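Local coordinates for extracellular solute-binding protein family 5 (Brucella melitensis, PDB 4ONY), which probably captures peptides or related solutes in the periplasm and delivers them to an ABC transporter for uptake, at residues 13-21 with 105-113. Numbering follows the deposited sequence.
Sequences TAPDYALSM and KVAIDPERK
Leu19 lays its CD1 methyl across the CD1 tip of Ile108, 3.8 Å away, the two side chains meeting at about a right angle. They belong to an antiparallel beta-sheet in one lobe of this family 5 solute-binding protein. The short strand 18-20 pairs with strand 97-108 near that strand's start, through Leu98, and 105-113 carries the same strand onward into a type I turn from Asp109 to Arg112 that leads to strand 114-119. What faces 13-21 here is therefore the far end of its partner strand and the turn beyond it. CG1 of Ile108 is anti to the backbone N (chi1 -169°), which carries CD1 out to Leu19; helix 181-187 adds Pro182 against Ile108 and Met183 and Ala186 against Leu19.

Just ahead of strand 18-20, the chain touches strand 97-108 backbone to backbone. Val106 N donates to Asp16 O at 2.9 Å, and the same oxygen also takes a CA-H contact from Lys105. The Asp16 and Lys105 side chains run alongside each other, Lys105 CD packing 3.2 Å from Asp16 OD2, while the ammonium stays farther off in a long salt bridge. Val106 CG1 lies 3.6 Å from Ala18 O, with Val115 and Phe117 also packing on the valine side chain.

At the other end, Arg112, extended from CG to NE, reaches from the turn to the end of 13-21. Its NH1 has a further partner in Arg179 O, so backbone carbonyls from two parts of the chain fix the guanidinium. The Met21 side chain crosses that of Arg112 at about a right angle, with Met21 SD 3.6 Å from Arg112 NH1. NH2 also reaches Ser20 O, weakly. Arg112 grips Met21 O end-on with both terminal nitrogens: Arg112 NH1 lies in the carbonyl plane on a lone pair at 3.1 Å, whereas Arg112 NH2, at 3.0 Å, sits 52° out of that plane.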
ATOM      1  N   THR A  13     -13.772  18.285  22.380  1.00 37.03           N
ATOM      2  CA  THR A  13     -13.378  18.592  21.024  1.00 35.74           C
ATOM      3  C   THR A  13     -13.515  17.379  20.106  1.00 33.41           C
ATOM      4  O   THR A  13     -13.430  17.562  18.877  1.00 33.42           O
ATOM      5  CB  THR A  13     -11.922  19.118  20.931  1.00 35.52           C
ATOM      6  OG1 THR A  13     -11.023  18.088  21.344  1.00 35.39           O
ATOM      7  CG2 THR A  13     -11.718  20.345  21.794  1.00 35.04           C
ATOM      8  N   ALA A  14     -13.716  16.176  20.676  1.00 30.15           N
ATOM      9  CA  ALA A  14     -13.680  14.919  19.897  1.00 29.04           C
ATOM     10  C   ALA A  14     -15.042  14.581  19.313  1.00 26.10           C
ATOM     11  O   ALA A  14     -16.010  14.568  20.021  1.00 25.05           O
ATOM     12  CB  ALA A  14     -13.199  13.743  20.751  1.00 27.89           C
ATOM     13  N   PRO A  15     -15.110  14.293  18.020  1.00 24.65           N
ATOM     14  CA  PRO A  15     -16.420  13.917  17.456  1.00 23.40           C
ATOM     15  C   PRO A  15     -16.837  12.542  17.959  1.00 22.23           C
ATOM     16  O   PRO A  15     -15.966  11.728  18.300  1.00 21.34           O
ATOM     17  CB  PRO A  15     -16.163  13.923  15.959  1.00 23.59           C
ATOM     18  CG  PRO A  15     -14.688  13.622  15.818  1.00 23.66           C
ATOM     19  CD  PRO A  15     -14.024  14.220  17.024  1.00 24.71           C
ATOM     20  N   ASP A  16     -18.150  12.283  18.013  1.00 20.68           N
ATOM     21  CA  ASP A  16     -18.629  10.979  18.457  1.00 19.93           C
ATOM     22  C   ASP A  16     -18.913  10.001  17.301  1.00 18.00           C
ATOM     23  O   ASP A  16     -19.308   8.870  17.547  1.00 18.25           O
ATOM     24  CB  ASP A  16     -19.852  11.122  19.391  1.00 20.63           C
ATOM     25  CG  ASP A  16     -21.114  11.557  18.646  1.00 21.57           C
ATOM     26  OD1 ASP A  16     -21.061  11.749  17.424  1.00 20.86           O
ATOM     27  OD2 ASP A  16     -22.162  11.719  19.292  1.00 23.47           O
ATOM     28  N   TYR A  17     -18.747  10.446  16.073  1.00 16.31           N
ATOM     29  CA  TYR A  17     -19.176   9.727  14.888  1.00 15.64           C
ATOM     30  C   TYR A  17     -17.978   9.434  13.965  1.00 15.76           C
ATOM     31  O   TYR A  17     -18.144   8.899  12.841  1.00 16.37           O
ATOM     32  CB  TYR A  17     -20.189  10.570  14.100  1.00 15.51           C
ATOM     33  CG  TYR A  17     -19.592  11.860  13.527  1.00 14.72           C
ATOM     34  CD1 TYR A  17     -19.486  13.029  14.303  1.00 14.86           C
ATOM     35  CD2 TYR A  17     -19.146  11.908  12.234  1.00 14.06           C
ATOM     36  CE1 TYR A  17     -18.939  14.214  13.771  1.00 14.63           C
ATOM     37  CE2 TYR A  17     -18.594  13.065  11.708  1.00 14.00           C
ATOM     38  CZ  TYR A  17     -18.478  14.224  12.466  1.00 14.09           C
ATOM     39  OH  TYR A  17     -17.901  15.359  11.888  1.00 13.40           O
ATOM     40  N   ALA A  18     -16.786   9.790  14.406  1.00 15.48           N
ATOM     41  CA  ALA A  18     -15.602   9.624  13.571  1.00 15.42           C
ATOM     42  C   ALA A  18     -14.364   9.545  14.424  1.00 15.31           C
ATOM     43  O   ALA A  18     -14.346  10.041  15.549  1.00 16.98           O
ATOM     44  CB  ALA A  18     -15.458  10.787  12.602  1.00 15.12           C
ATOM     45  N   LEU A  19     -13.343   8.927  13.888  1.00 15.10           N
ATOM     46  CA  LEU A  19     -12.041   8.867  14.536  1.00 15.48           C
ATOM     47  C   LEU A  19     -10.938   9.055  13.483  1.00 15.05           C
ATOM     48  O   LEU A  19     -10.829   8.271  12.542  1.00 14.63           O
ATOM     49  CB  LEU A  19     -11.924   7.559  15.287  1.00 16.55           C
ATOM     50  CG  LEU A  19     -10.621   7.275  15.991  1.00 17.56           C
ATOM     51  CD1 LEU A  19     -10.343   8.348  17.027  1.00 18.74           C
ATOM     52  CD2 LEU A  19     -10.710   5.895  16.604  1.00 17.89           C
ATOM     53  N   SER A  20     -10.161  10.128  13.624  1.00 14.75           N
ATOM     54  CA  SER A  20      -9.115  10.464  12.673  1.00 15.07           C
ATOM     55  C   SER A  20      -7.775  10.420  13.344  1.00 14.86           C
ATOM     56  O   SER A  20      -7.600  10.932  14.462  1.00 15.06           O
ATOM     57  CB  SER A  20      -9.332  11.864  12.089  1.00 15.16           C
ATOM     58  OG  SER A  20      -8.245  12.221  11.272  1.00 14.93           O
ATOM     59  N   MET A  21      -6.817   9.831  12.654  1.00 14.82           N
ATOM     60  CA  MET A  21      -5.485   9.611  13.215  1.00 15.19           C
ATOM     61  C   MET A  21      -4.873  10.932  13.692  1.00 15.39           C
ATOM     62  O   MET A  21      -4.403  11.014  14.836  1.00 15.54           O
ATOM     63  CB  MET A  21      -4.557   8.921  12.224  1.00 15.43           C
ATOM     64  CG  MET A  21      -3.094   8.851  12.673  1.00 15.65           C
ATOM     65  SD  MET A  21      -2.937   7.865  14.190  1.00 16.11           S
ATOM     66  CE  MET A  21      -1.212   8.143  14.579  1.00 17.32           C
ATOM     67  N   LYS A 105     -21.265   5.017  17.909  1.00 21.63           N
ATOM     68  CA  LYS A 105     -20.607   6.125  18.557  1.00 23.29           C
ATOM     69  C   LYS A 105     -19.263   5.705  19.130  1.00 21.07           C
ATOM     70  O   LYS A 105     -19.060   4.569  19.477  1.00 20.77           O
ATOM     71  CB  LYS A 105     -21.473   6.669  19.698  1.00 27.43           C
ATOM     72  CG  LYS A 105     -22.818   7.218  19.266  1.00 32.84           C
ATOM     73  CD  LYS A 105     -22.628   8.585  18.604  1.00 39.15           C
ATOM     74  CE  LYS A 105     -23.465   8.806  17.330  1.00 42.73           C
ATOM     75  NZ  LYS A 105     -24.855   9.243  17.677  1.00 42.27           N
ATOM     76  N   VAL A 106     -18.373   6.664  19.219  1.00 19.91           N
ATOM     77  CA  VAL A 106     -17.054   6.490  19.744  1.00 19.91           C
ATOM     78  C   VAL A 106     -16.737   7.646  20.669  1.00 20.86           C
ATOM     79  O   VAL A 106     -17.108   8.788  20.399  1.00 21.21           O
ATOM     80  CB  VAL A 106     -16.005   6.376  18.621  1.00 19.38           C
ATOM     81  CG1 VAL A 106     -15.862   7.654  17.811  1.00 19.33           C
ATOM     82  CG2 VAL A 106     -14.662   5.998  19.192  1.00 19.77           C
ATOM     83  N   ALA A 107     -16.109   7.341  21.790  1.00 21.31           N
ATOM     84  CA  ALA A 107     -15.507   8.358  22.662  1.00 22.91           C
ATOM     85  C   ALA A 107     -14.071   7.946  22.933  1.00 23.50           C
ATOM     86  O   ALA A 107     -13.738   6.756  22.918  1.00 23.04           O
ATOM     87  CB  ALA A 107     -16.295   8.480  23.958  1.00 23.60           C
ATOM     88  N   ILE A 108     -13.191   8.923  23.101  1.00 24.91           N
ATOM     89  CA  ILE A 108     -11.769   8.623  23.195  1.00 24.95           C
ATOM     90  C   ILE A 108     -11.038   9.647  24.071  1.00 26.45           C
ATOM     91  O   ILE A 108     -11.377  10.818  24.072  1.00 27.11           O
ATOM     92  CB  ILE A 108     -11.121   8.540  21.795  1.00 24.67           C
ATOM     93  CG1 ILE A 108      -9.705   7.949  21.890  1.00 24.42           C
ATOM     94  CG2 ILE A 108     -11.080   9.899  21.105  1.00 24.47           C
ATOM     95  CD1 ILE A 108      -9.121   7.567  20.542  1.00 23.53           C
ATOM     96  N   ASP A 109     -10.050   9.179  24.812  1.00 26.07           N
ATOM     97  CA  ASP A 109      -9.155  10.009  25.616  1.00 27.64           C
ATOM     98  C   ASP A 109      -8.320  10.922  24.714  1.00 27.27           C
ATOM     99  O   ASP A 109      -7.738  10.448  23.747  1.00 26.44           O
ATOM    100  CB  ASP A 109      -8.233   9.049  26.388  1.00 28.69           C
ATOM    101  CG  ASP A 109      -7.306   9.759  27.342  1.00 30.32           C
ATOM    102  OD1 ASP A 109      -7.754  10.668  28.067  1.00 34.09           O
ATOM    103  OD2 ASP A 109      -6.098   9.465  27.318  1.00 30.82           O
ATOM    104  N   PRO A 110      -8.221  12.216  25.030  1.00 28.26           N
ATOM    105  CA  PRO A 110      -7.280  13.079  24.261  1.00 28.47           C
ATOM    106  C   PRO A 110      -5.875  12.491  24.150  1.00 26.88           C
ATOM    107  O   PRO A 110      -5.260  12.575  23.118  1.00 26.60           O
ATOM    108  CB  PRO A 110      -7.254  14.394  25.077  1.00 28.96           C
ATOM    109  CG  PRO A 110      -8.549  14.408  25.819  1.00 29.37           C
ATOM    110  CD  PRO A 110      -8.898  12.974  26.104  1.00 29.72           C
ATOM    111  N   GLU A 111      -5.384  11.886  25.232  1.00 28.21           N
ATOM    112  CA  GLU A 111      -4.064  11.251  25.233  1.00 27.47           C
ATOM    113  C   GLU A 111      -4.106   9.809  24.739  1.00 25.91           C
ATOM    114  O   GLU A 111      -3.109   9.129  24.791  1.00 25.50           O
ATOM    115  CB  GLU A 111      -3.421  11.352  26.621  1.00 29.48           C
ATOM    116  CG  GLU A 111      -2.959  12.777  26.988  1.00 31.02           C
ATOM    117  CD  GLU A 111      -1.986  13.373  25.959  1.00 32.27           C
ATOM    118  OE1 GLU A 111      -0.910  12.803  25.708  1.00 32.44           O
ATOM    119  OE2 GLU A 111      -2.301  14.414  25.360  1.00 33.44           O
ATOM    120  N   ARG A 112      -5.275   9.332  24.304  1.00 24.91           N
ATOM    121  CA  ARG A 112      -5.440   7.988  23.735  1.00 23.62           C
ATOM    122  C   ARG A 112      -5.042   6.812  24.641  1.00 24.63           C
ATOM    123  O   ARG A 112      -4.571   5.799  24.169  1.00 22.95           O
ATOM    124  CB  ARG A 112      -4.768   7.896  22.381  1.00 22.32           C
ATOM    125  CG  ARG A 112      -5.508   8.798  21.391  1.00 21.72           C
ATOM    126  CD  ARG A 112      -5.181   8.516  19.937  1.00 19.88           C
ATOM    127  NE  ARG A 112      -5.881   9.452  19.096  1.00 19.61           N
ATOM    128  CZ  ARG A 112      -5.636   9.661  17.803  1.00 18.91           C
ATOM    129  NH1 ARG A 112      -4.681   9.002  17.156  1.00 18.51           N
ATOM    130  NH2 ARG A 112      -6.312  10.577  17.162  1.00 18.69           N
ATOM    131  N   LYS A 113      -5.307   6.944  25.942  1.00 26.34           N
ATOM    132  CA  LYS A 113      -5.113   5.848  26.889  1.00 27.29           C
ATOM    133  C   LYS A 113      -6.329   4.934  26.987  1.00 25.80           C
ATOM    134  O   LYS A 113      -6.228   3.825  27.536  1.00 25.55           O
ATOM    135  CB  LYS A 113      -4.791   6.441  28.260  1.00 32.09           C
ATOM    136  CG  LYS A 113      -3.312   6.825  28.474  1.00 35.19           C
ATOM    137  CD  LYS A 113      -3.084   8.229  29.076  1.00 37.48           C
ATOM    138  CE  LYS A 113      -3.983   8.614  30.280  1.00 39.72           C
ATOM    139  NZ  LYS A 113      -4.738   9.913  30.080  1.00 37.89           N
TER